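Long-range contact in HK97 Family Phage Portal Protein (PDB 3KDR), which probably forms a ring-shaped portal through which phage DNA would enter and leave the capsid, as in related HK97-family phages: residues I17-T29 / V222-D234. Sequence-based numbering, arbitrary orientation.
Sequences IPAVLRARNLLST and VARAMNVPAAFID
Ala23 presents its CB to the selenium of Met226 (a selenomethionine) at 3.7 Å, and Met226 buries more surface here than any other residue, against Ala23, Val20 and Leu27. The Met226 chain, bent at chi2 and chi3, carries SE beside helix 18-33 and brings CE to Leu27 CD1 at 4.0 Å. Towards the N-terminal end of that helix, Ala19 CB meets Ile233 CD1 at 3.7 Å; Val20 CG2 lies 3.9 Å from Val222 CG1, their side chains crossing at about a right angle. Leu27 CD2 and Val228 CG2 approach tip to tip (3.7 Å).

A chi1 of 167° sets Arg22 CG anti to the backbone N, 3.6 Å from Ile233 CG2, the two side chains running past each other in opposite directions. Only beyond the chi2 bend is the fit loose: Phe232 O sits obliquely to the guanidinium, 4.1 Å from Arg22 NE, too long for a hydrogen bond. Leu26 CG lies over the rim of one guanidinium face, and Arg22 NH1 donates a hydrogen bond to Asn227 OD1 of a second subunit. All touching residues are buried, so this side meets a neighbouring chain rather than solvent.

Helix 208-225 ends in a Schellman motif: Asn227, at positive phi, is its C-prime residue, Val228 N hydrogen-bonds to Ala223 O and Asn227 N to Arg224 O. An apolar seam thus joins helix 18-33 to this capped helix end and its following 3-10 turn, beside a subunit interface of the twelve-chain portal assembly.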
ATOM      1  N   ILE C  17     -29.024   4.356 -21.562  1.00 12.57           N
ATOM      2  CA  ILE C  17     -28.057   4.231 -20.453  1.00 12.60           C
ATOM      3  C   ILE C  17     -27.161   2.998 -20.672  1.00 12.88           C
ATOM      4  O   ILE C  17     -27.612   1.881 -20.708  1.00 12.21           O
ATOM      5  CB  ILE C  17     -28.765   4.087 -19.111  1.00 12.53           C
ATOM      6  CG1 ILE C  17     -29.718   5.257 -18.916  1.00 13.32           C
ATOM      7  CG2 ILE C  17     -27.802   4.008 -18.010  1.00  8.52           C
ATOM      8  CD1 ILE C  17     -30.883   4.939 -18.050  1.00 12.98           C
ATOM      9  N   PRO C  18     -25.878   3.223 -20.836  1.00 13.41           N
ATOM     10  CA  PRO C  18     -25.079   2.135 -21.335  1.00 13.78           C
ATOM     11  C   PRO C  18     -25.081   0.918 -20.455  1.00 13.67           C
ATOM     12  O   PRO C  18     -25.065  -0.177 -20.951  1.00 14.89           O
ATOM     13  CB  PRO C  18     -23.683   2.746 -21.438  1.00 13.80           C
ATOM     14  CG  PRO C  18     -23.955   4.170 -21.782  1.00 14.05           C
ATOM     15  CD  PRO C  18     -25.241   4.530 -21.063  1.00 13.58           C
ATOM     16  N   ALA C  19     -25.081   1.091 -19.160  1.00 13.76           N
ATOM     17  CA  ALA C  19     -25.137  -0.062 -18.271  1.00 13.21           C
ATOM     18  C   ALA C  19     -26.437  -0.801 -18.464  1.00 13.53           C
ATOM     19  O   ALA C  19     -26.445  -2.021 -18.364  1.00 13.93           O
ATOM     20  CB  ALA C  19     -25.005   0.334 -16.819  1.00 12.21           C
ATOM     21  N   VAL C  20     -27.538  -0.093 -18.718  1.00 13.10           N
ATOM     22  CA  VAL C  20     -28.800  -0.775 -19.007  1.00 12.32           C
ATOM     23  C   VAL C  20     -28.701  -1.596 -20.282  1.00 12.32           C
ATOM     24  O   VAL C  20     -29.171  -2.735 -20.344  1.00 12.61           O
ATOM     25  CB  VAL C  20     -29.988   0.203 -19.151  1.00 12.46           C
ATOM     26  CG1 VAL C  20     -31.214  -0.513 -19.690  1.00  9.74           C
ATOM     27  CG2 VAL C  20     -30.297   0.846 -17.820  1.00 11.13           C
ATOM     28  N   LEU C  21     -28.071  -1.038 -21.285  1.00 12.58           N
ATOM     29  CA  LEU C  21     -28.055  -1.672 -22.571  1.00 14.32           C
ATOM     30  C   LEU C  21     -27.146  -2.900 -22.489  1.00 15.29           C
ATOM     31  O   LEU C  21     -27.374  -3.917 -23.120  1.00 16.34           O
ATOM     32  CB  LEU C  21     -27.591  -0.685 -23.660  1.00 14.36           C
ATOM     33  CG  LEU C  21     -27.338  -1.264 -25.063  1.00 16.09           C
ATOM     34  CD1 LEU C  21     -28.589  -1.920 -25.610  1.00 14.88           C
ATOM     35  CD2 LEU C  21     -26.796  -0.174 -26.011  1.00 14.93           C
ATOM     36  N   ARG C  22     -26.102  -2.794 -21.700  1.00 15.77           N
ATOM     37  CA  ARG C  22     -25.139  -3.852 -21.590  1.00 15.34           C
ATOM     38  C   ARG C  22     -25.720  -4.999 -20.785  1.00 14.47           C
ATOM     39  O   ARG C  22     -25.548  -6.172 -21.150  1.00 13.90           O
ATOM     40  CB  ARG C  22     -23.861  -3.296 -20.951  1.00 15.51           C
ATOM     41  CG  ARG C  22     -22.883  -4.338 -20.495  1.00 16.15           C
ATOM     42  CD  ARG C  22     -22.351  -5.067 -21.667  1.00 17.07           C
ATOM     43  NE  ARG C  22     -21.125  -5.794 -21.349  1.00 19.71           N
ATOM     44  CZ  ARG C  22     -20.712  -6.893 -21.970  1.00 19.56           C
ATOM     45  NH1 ARG C  22     -21.431  -7.439 -22.939  1.00 21.41           N
ATOM     46  NH2 ARG C  22     -19.574  -7.449 -21.624  1.00 18.81           N
ATOM     47  N   ALA C  23     -26.389  -4.654 -19.686  1.00 13.98           N
ATOM     48  CA  ALA C  23     -27.092  -5.654 -18.845  1.00 13.58           C
ATOM     49  C   ALA C  23     -28.185  -6.321 -19.683  1.00 13.74           C
ATOM     50  O   ALA C  23     -28.373  -7.556 -19.664  1.00 11.56           O
ATOM     51  CB  ALA C  23     -27.679  -5.032 -17.626  1.00 12.40           C
ATOM     52  N   ARG C  24     -28.881  -5.505 -20.461  1.00 14.28           N
ATOM     53  CA  ARG C  24     -29.820  -6.094 -21.391  1.00 15.49           C
ATOM     54  C   ARG C  24     -29.209  -7.054 -22.399  1.00 15.75           C
ATOM     55  O   ARG C  24     -29.751  -8.114 -22.638  1.00 15.74           O
ATOM     56  CB  ARG C  24     -30.613  -5.051 -22.143  1.00 14.96           C
ATOM     57  CG  ARG C  24     -31.630  -5.722 -22.995  1.00 16.08           C
ATOM     58  CD  ARG C  24     -31.848  -5.052 -24.254  1.00 18.70           C
ATOM     59  NE  ARG C  24     -31.090  -5.562 -25.404  1.00 20.02           N
ATOM     60  CZ  ARG C  24     -31.630  -6.100 -26.484  1.00 19.79           C
ATOM     61  NH1 ARG C  24     -30.887  -6.464 -27.494  1.00 20.47           N
ATOM     62  NH2 ARG C  24     -32.912  -6.303 -26.547  1.00 22.76           N
ATOM     63  N   ASN C  25     -28.119  -6.675 -23.031  1.00 17.00           N
ATOM     64  CA  ASN C  25     -27.580  -7.529 -24.059  1.00 18.43           C
ATOM     65  C   ASN C  25     -27.192  -8.854 -23.446  1.00 19.26           C
ATOM     66  O   ASN C  25     -27.522  -9.892 -23.952  1.00 19.48           O
ATOM     67  CB  ASN C  25     -26.361  -6.912 -24.698  1.00 19.06           C
ATOM     68  CG  ASN C  25     -26.700  -5.722 -25.584  1.00 20.77           C
ATOM     69  OD1 ASN C  25     -25.786  -4.989 -26.031  1.00 23.28           O
ATOM     70  ND2 ASN C  25     -28.000  -5.518 -25.847  1.00 16.89           N
ATOM     71  N   LEU C  26     -26.504  -8.816 -22.318  1.00 19.93           N
ATOM     72  CA  LEU C  26     -26.097 -10.051 -21.672  1.00 18.99           C
ATOM     73  C   LEU C  26     -27.294 -10.906 -21.358  1.00 18.68           C
ATOM     74  O   LEU C  26     -27.252 -12.083 -21.572  1.00 19.41           O
ATOM     75  CB  LEU C  26     -25.312  -9.753 -20.392  1.00 18.73           C
ATOM     76  CG  LEU C  26     -23.897  -9.193 -20.557  1.00 17.11           C
ATOM     77  CD1 LEU C  26     -23.395  -8.616 -19.273  1.00 12.30           C
ATOM     78  CD2 LEU C  26     -22.953 -10.281 -21.060  1.00 15.17           C
ATOM     79  N   LEU C  27     -28.355 -10.338 -20.827  1.00 18.53           N
ATOM     80  CA  LEU C  27     -29.504 -11.165 -20.435  1.00 18.33           C
ATOM     81  C   LEU C  27     -30.319 -11.641 -21.620  1.00 17.92           C
ATOM     82  O   LEU C  27     -30.491 -12.833 -21.820  1.00 19.01           O
ATOM     83  CB  LEU C  27     -30.451 -10.391 -19.527  1.00 18.49           C
ATOM     84  CG  LEU C  27     -29.956 -10.066 -18.114  1.00 19.44           C
ATOM     85  CD1 LEU C  27     -30.879  -9.067 -17.502  1.00 21.26           C
ATOM     86  CD2 LEU C  27     -29.816 -11.285 -17.190  1.00 17.47           C
ATOM     87  N   SER C  28     -30.845 -10.716 -22.400  1.00 16.62           N
ATOM     88  CA  SER C  28     -31.737 -11.082 -23.478  1.00 15.79           C
ATOM     89  C   SER C  28     -31.121 -11.859 -24.614  1.00 15.58           C
ATOM     90  O   SER C  28     -31.804 -12.616 -25.241  1.00 15.75           O
ATOM     91  CB  SER C  28     -32.349  -9.845 -24.067  1.00 15.67           C
ATOM     92  OG  SER C  28     -33.184  -9.235 -23.102  1.00 16.16           O
ATOM     93  N   THR C  29     -29.859 -11.649 -24.931  1.00 15.43           N
ATOM     94  CA  THR C  29     -29.265 -12.331 -26.073  1.00 15.36           C
ATOM     95  C   THR C  29     -28.898 -13.739 -25.687  1.00 14.85           C
ATOM     96  O   THR C  29     -28.913 -14.662 -26.512  1.00 14.47           O
ATOM     97  CB  THR C  29     -28.044 -11.614 -26.576  1.00 15.54           C
ATOM     98  OG1 THR C  29     -27.099 -11.542 -25.510  1.00 19.90           O
ATOM     99  CG2 THR C  29     -28.434 -10.190 -26.990  1.00 14.44           C
ATOM    100  N   VAL C 222     -27.881  -0.314 -11.296  1.00 11.89           N
ATOM    101  CA  VAL C 222     -28.442  -0.857 -12.532  1.00 11.38           C
ATOM    102  C   VAL C 222     -28.184  -2.354 -12.591  1.00 11.79           C
ATOM    103  O   VAL C 222     -29.059  -3.139 -12.952  1.00 12.47           O
ATOM    104  CB  VAL C 222     -27.847  -0.233 -13.786  1.00 10.75           C
ATOM    105  CG1 VAL C 222     -28.254  -1.032 -15.034  1.00  7.17           C
ATOM    106  CG2 VAL C 222     -28.276   1.200 -13.875  1.00  9.49           C
ATOM    107  N   ALA C 223     -26.969  -2.746 -12.237  1.00 11.19           N
ATOM    108  CA  ALA C 223     -26.641  -4.144 -12.212  1.00 10.72           C
ATOM    109  C   ALA C 223     -27.601  -4.856 -11.309  1.00 10.71           C
ATOM    110  O   ALA C 223     -28.081  -5.897 -11.641  1.00 12.01           O
ATOM    111  CB  ALA C 223     -25.251  -4.356 -11.752  1.00  9.91           C
ATOM    112  N   ARG C 224     -27.895  -4.284 -10.157  1.00 10.95           N
ATOM    113  CA  ARG C 224     -28.708  -4.951  -9.156  1.00 10.01           C
ATOM    114  C   ARG C 224     -30.123  -5.121  -9.631  1.00  9.93           C
ATOM    115  O   ARG C 224     -30.685  -6.165  -9.537  1.00  8.91           O
ATOM    116  CB  ARG C 224     -28.707  -4.118  -7.895  1.00 10.56           C
ATOM    117  CG  ARG C 224     -27.449  -4.206  -7.057  1.00  8.41           C
ATOM    118  CD  ARG C 224     -27.544  -3.203  -5.961  1.00  6.73           C
ATOM    119  NE  ARG C 224     -26.497  -3.422  -4.999  1.00  5.85           N
ATOM    120  CZ  ARG C 224     -25.911  -2.473  -4.302  1.00  4.98           C
ATOM    121  NH1 ARG C 224     -26.264  -1.214  -4.470  1.00  5.52           N
ATOM    122  NH2 ARG C 224     -24.936  -2.788  -3.476  1.00  3.64           N
ATOM    123  N   ALA C 225     -30.713  -4.062 -10.147  1.00 10.89           N
ATOM    124  CA  ALA C 225     -32.043  -4.150 -10.714  1.00 11.06           C
ATOM    125  C   ALA C 225     -32.137  -5.173 -11.847  1.00 11.45           C
ATOM    126  O   ALA C 225     -33.157  -5.779 -12.077  1.00 12.42           O
ATOM    127  CB  ALA C 225     -32.453  -2.813 -11.196  1.00 10.16           C
HETATM  128  N   MSE C 226     -31.082  -5.374 -12.575  1.00 12.56           N
HETATM  129  CA  MSE C 226     -31.203  -6.203 -13.727  1.00 14.44           C
HETATM  130  C   MSE C 226     -30.698  -7.592 -13.457  1.00 14.32           C
HETATM  131  O   MSE C 226     -30.605  -8.411 -14.368  1.00 14.61           O
HETATM  132  CB  MSE C 226     -30.440  -5.584 -14.871  1.00 15.85           C
HETATM  133  CG  MSE C 226     -30.787  -4.153 -15.030  1.00 20.43           C
HETATM  134 SE   MSE C 226     -30.994  -3.587 -16.849  1.00 32.54          SE
HETATM  135  CE  MSE C 226     -31.883  -5.204 -17.544  1.00 28.57           C
ATOM    136  N   ASN C 227     -30.376  -7.870 -12.202  1.00 14.29           N
ATOM    137  CA  ASN C 227     -30.044  -9.207 -11.795  1.00 13.83           C
ATOM    138  C   ASN C 227     -28.787  -9.680 -12.486  1.00 14.49           C
ATOM    139  O   ASN C 227     -28.717 -10.833 -12.896  1.00 15.39           O
ATOM    140  CB  ASN C 227     -31.193 -10.153 -12.130  1.00 13.43           C
ATOM    141  CG  ASN C 227     -31.391 -11.194 -11.097  1.00 12.34           C
ATOM    142  OD1 ASN C 227     -31.244 -10.910  -9.914  1.00 11.40           O
ATOM    143  ND2 ASN C 227     -31.798 -12.399 -11.516  1.00  9.85           N
ATOM    144  N   VAL C 228     -27.790  -8.808 -12.602  1.00 14.51           N
ATOM    145  CA  VAL C 228     -26.521  -9.189 -13.160  1.00 14.58           C
ATOM    146  C   VAL C 228     -25.482  -8.730 -12.181  1.00 14.45           C
ATOM    147  O   VAL C 228     -25.728  -7.816 -11.450  1.00 15.93           O
ATOM    148  CB  VAL C 228     -26.309  -8.547 -14.528  1.00 15.13           C
ATOM    149  CG1 VAL C 228     -24.929  -8.838 -14.993  1.00 18.13           C
ATOM    150  CG2 VAL C 228     -27.253  -9.143 -15.547  1.00 12.11           C
ATOM    151  N   PRO C 229     -24.328  -9.393 -12.111  1.00 14.27           N
ATOM    152  CA  PRO C 229     -23.312  -8.892 -11.217  1.00 13.52           C
ATOM    153  C   PRO C 229     -22.651  -7.714 -11.800  1.00 12.99           C
ATOM    154  O   PRO C 229     -22.466  -7.670 -12.984  1.00 12.98           O
ATOM    155  CB  PRO C 229     -22.321 -10.042 -11.166  1.00 13.48           C
ATOM    156  CG  PRO C 229     -23.098 -11.188 -11.372  1.00 13.77           C
ATOM    157  CD  PRO C 229     -24.032 -10.783 -12.471  1.00 14.80           C
ATOM    158  N   ALA C 230     -22.251  -6.784 -10.965  1.00 13.31           N
ATOM    159  CA  ALA C 230     -21.653  -5.547 -11.429  1.00 14.19           C
ATOM    160  C   ALA C 230     -20.347  -5.743 -12.226  1.00 15.10           C
ATOM    161  O   ALA C 230     -20.096  -5.052 -13.197  1.00 14.94           O
ATOM    162  CB  ALA C 230     -21.426  -4.667 -10.283  1.00 13.83           C
ATOM    163  N   ALA C 231     -19.519  -6.696 -11.838  1.00 16.60           N
ATOM    164  CA  ALA C 231     -18.288  -6.966 -12.610  1.00 17.46           C
ATOM    165  C   ALA C 231     -18.622  -7.402 -14.030  1.00 17.80           C
ATOM    166  O   ALA C 231     -17.808  -7.230 -14.938  1.00 17.50           O
ATOM    167  CB  ALA C 231     -17.430  -8.036 -11.946  1.00 17.99           C
ATOM    168  N   PHE C 232     -19.806  -7.971 -14.209  1.00 17.53           N
ATOM    169  CA  PHE C 232     -20.283  -8.279 -15.535  1.00 17.97           C
ATOM    170  C   PHE C 232     -20.535  -7.066 -16.393  1.00 16.78           C
ATOM    171  O   PHE C 232     -20.332  -7.147 -17.579  1.00 17.15           O
ATOM    172  CB  PHE C 232     -21.517  -9.178 -15.491  1.00 18.84           C
ATOM    173  CG  PHE C 232     -21.162 -10.595 -15.364  1.00 21.72           C
ATOM    174  CD1 PHE C 232     -20.456 -11.053 -14.238  1.00 26.12           C
ATOM    175  CD2 PHE C 232     -21.364 -11.453 -16.396  1.00 22.64           C
ATOM    176  CE1 PHE C 232     -20.040 -12.382 -14.125  1.00 23.93           C
ATOM    177  CE2 PHE C 232     -20.951 -12.778 -16.284  1.00 23.36           C
ATOM    178  CZ  PHE C 232     -20.304 -13.233 -15.144  1.00 23.60           C
ATOM    179  N   ILE C 233     -20.936  -5.944 -15.822  1.00 15.67           N
ATOM    180  CA  ILE C 233     -20.990  -4.707 -16.609  1.00 15.24           C
ATOM    181  C   ILE C 233     -19.818  -3.763 -16.316  1.00 14.87           C
ATOM    182  O   ILE C 233     -19.874  -2.587 -16.613  1.00 14.34           O
ATOM    183  CB  ILE C 233     -22.334  -3.933 -16.452  1.00 15.21           C
ATOM    184  CG1 ILE C 233     -22.590  -3.535 -14.998  1.00 15.58           C
ATOM    185  CG2 ILE C 233     -23.464  -4.732 -16.957  1.00 13.62           C
ATOM    186  CD1 ILE C 233     -23.683  -2.563 -14.874  1.00 14.27           C
ATOM    187  N   ASP C 234     -18.775  -4.285 -15.702  1.00 15.17           N
ATOM    188  CA  ASP C 234     -17.575  -3.521 -15.468  1.00 15.77           C
ATOM    189  C   ASP C 234     -17.769  -2.390 -14.469  1.00 15.27           C
ATOM    190  O   ASP C 234     -17.101  -1.369 -14.541  1.00 14.97           O
ATOM    191  CB  ASP C 234     -17.037  -2.998 -16.799  1.00 16.24           C
ATOM    192  CG  ASP C 234     -16.441  -4.092 -17.658  1.00 18.05           C
ATOM    193  OD1 ASP C 234     -15.602  -4.833 -17.128  1.00 22.32           O
ATOM    194  OD2 ASP C 234     -16.778  -4.216 -18.856  1.00 19.70           O
TER